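Local coordinates for protein accelerated cell death 11 (Arabidopsis thaliana, PDB 4NT1) that transfers ceramide-1-phosphate and phytoceramide-1-phosphate selectively between membranes, as a plant member of the glycolipid transfer protein family, at residues Ser77-Val80 with Val81-Asp84. Numbering follows the deposited sequence.
Sequences STLV and VMMD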
ATOM      1  N   SER A  77      -7.714   5.166 -18.579  1.00 25.12           N
ATOM      2  CA  SER A  77      -7.101   3.949 -19.112  1.00 21.78           C
ATOM      3  C   SER A  77      -5.907   3.487 -18.293  1.00 22.43           C
ATOM      4  O   SER A  77      -5.965   2.435 -17.639  1.00 21.56           O
ATOM      5  CB  SER A  77      -6.686   4.129 -20.572  1.00 26.80           C
ATOM      6  OG  SER A  77      -5.776   5.201 -20.712  1.00 25.49           O
ATOM      7  N   THR A  78      -4.829   4.269 -18.318  1.00 19.25           N
ATOM      8  CA  THR A  78      -3.578   3.844 -17.686  1.00 18.60           C
ATOM      9  C   THR A  78      -3.048   4.907 -16.721  1.00 18.45           C
ATOM     10  O   THR A  78      -3.435   6.068 -16.806  1.00 20.25           O
ATOM     11  CB  THR A  78      -2.463   3.594 -18.724  1.00 18.76           C
ATOM     12  OG1 THR A  78      -2.073   4.845 -19.327  1.00 20.36           O
ATOM     13  CG2 THR A  78      -2.937   2.618 -19.803  1.00 22.77           C
ATOM     14  N   LEU A  79      -2.150   4.505 -15.819  1.00 17.04           N
ATOM     15  CA  LEU A  79      -1.597   5.437 -14.842  1.00 18.17           C
ATOM     16  C   LEU A  79      -0.854   6.586 -15.509  1.00 20.38           C
ATOM     17  O   LEU A  79      -0.941   7.730 -15.061  1.00 22.33           O
ATOM     18  CB  LEU A  79      -0.688   4.721 -13.830  1.00 16.30           C
ATOM     19  CG  LEU A  79      -1.366   3.743 -12.868  1.00 19.19           C
ATOM     20  CD1 LEU A  79      -0.346   3.022 -12.004  1.00 20.21           C
ATOM     21  CD2 LEU A  79      -2.397   4.444 -11.980  1.00 20.23           C
ATOM     22  N   VAL A  80      -0.125   6.281 -16.580  1.00 20.12           N
ATOM     23  CA  VAL A  80       0.600   7.314 -17.326  1.00 20.07           C
ATOM     24  C   VAL A  80      -0.351   8.358 -17.907  1.00 21.69           C
ATOM     25  O   VAL A  80      -0.140   9.560 -17.750  1.00 23.58           O
ATOM     26  CB  VAL A  80       1.465   6.695 -18.446  1.00 23.49           C
ATOM     27  CG1 VAL A  80       1.859   7.753 -19.473  1.00 28.05           C
ATOM     28  CG2 VAL A  80       2.696   6.029 -17.845  1.00 26.03           C
ATOM     29  N   VAL A  81      -1.397   7.896 -18.579  1.00 23.01           N
ATOM     30  CA  VAL A  81      -2.387   8.802 -19.150  1.00 22.21           C
ATOM     31  C   VAL A  81      -3.041   9.641 -18.061  1.00 21.32           C
ATOM     32  O   VAL A  81      -3.205  10.852 -18.218  1.00 20.75           O
ATOM     33  CB  VAL A  81      -3.440   8.029 -19.984  1.00 22.96           C
ATOM     34  CG1 VAL A  81      -4.662   8.889 -20.281  1.00 25.90           C
ATOM     35  CG2 VAL A  81      -2.801   7.523 -21.274  1.00 25.08           C
ATOM     36  N   MET A  82      -3.377   8.993 -16.948  1.00 21.65           N
ATOM     37  CA  MET A  82      -3.995   9.654 -15.807  1.00 18.18           C
ATOM     38  C   MET A  82      -3.122  10.809 -15.314  1.00 20.50           C
ATOM     39  O   MET A  82      -3.598  11.931 -15.127  1.00 19.05           O
ATOM     40  CB  MET A  82      -4.196   8.635 -14.684  1.00 23.58           C
ATOM     41  CG  MET A  82      -5.059   9.090 -13.532  1.00 24.31           C
ATOM     42  SD  MET A  82      -5.118   7.833 -12.231  1.00 22.30           S
ATOM     43  CE  MET A  82      -3.518   8.096 -11.459  1.00 20.44           C
ATOM     44  N   MET A  83      -1.838  10.535 -15.115  1.00 18.36           N
ATOM     45  CA  MET A  83      -0.921  11.560 -14.622  1.00 20.15           C
ATOM     46  C   MET A  83      -0.657  12.643 -15.650  1.00 22.17           C
ATOM     47  O   MET A  83      -0.566  13.822 -15.296  1.00 19.63           O
ATOM     48  CB  MET A  83       0.393  10.941 -14.138  1.00 18.29           C
ATOM     49  CG  MET A  83       0.211  10.175 -12.854  1.00 22.46           C
ATOM     50  SD  MET A  83       1.720   9.379 -12.319  1.00 23.02           S
ATOM     51  CE  MET A  83       2.661  10.795 -11.735  1.00 22.46           C
ATOM     52  N   ASP A  84      -0.522  12.259 -16.914  1.00 20.39           N
ATOM     53  CA  ASP A  84      -0.285  13.249 -17.964  1.00 20.55           C
ATOM     54  C   ASP A  84      -1.430  14.275 -18.005  1.00 20.68           C
ATOM     55  O   ASP A  84      -1.193  15.467 -18.202  1.00 23.97           O
ATOM     56  CB  ASP A  84      -0.120  12.580 -19.335  1.00 21.55           C
ATOM     57  CG  ASP A  84       1.260  11.941 -19.530  1.00 25.15           C
ATOM     58  OD1 ASP A  84       2.192  12.241 -18.759  1.00 27.99           O
ATOM     59  OD2 ASP A  84       1.404  11.150 -20.483  1.00 28.97           O
TER
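An N-cap opens the short helix 79-88 of this all-helical GLTP fold, with T78 as the capping residue and V81 as its partner. The hydroxyl OG1 of T78 accepts from V81 N at 3.2 Å, a nearly straight bond (167°) that satisfies an amide of the first turn. OG1 is placed for this by a chi1 of 68°, which sets it between the T78 backbone N and carbonyl carbon and leaves CG2 anti to the latter. The same oxygen lies beside the methyl V81 CG2 at 3.4 Å, and OG of S77, before the cap, meets the same valine from 3.7 Å at CB. The regular helical bonds follow directly: M82 N to T78 O, M83 N to L79 O and D84 N to V80 O, each about 2.9 Å long. T78 therefore holds two amides, one through its side chain and one through its carbonyl.

The buried face carries L79, M82 and M83, which pack against helices 34-51, 98-121 and 173-199. M82 touches H98 and L102 on helix 98-121, the helix that also bears the lipid-binding R100 and R104; a sodium ion held at T35, S73 and I76 sits about 6 Å from the S77 side chain. L79 and M82 run side by side in the same direction. The M82 chain extends through chi2 and then bends at chi3 (77°), bringing its methyl CE alongside L79 CD2 at 3.9 Å. On the partly exposed side V80 and D84 also point the same way, and the carboxylate oxygen D84 OD2 rests 3.6 Å from the methyl V80 CG1.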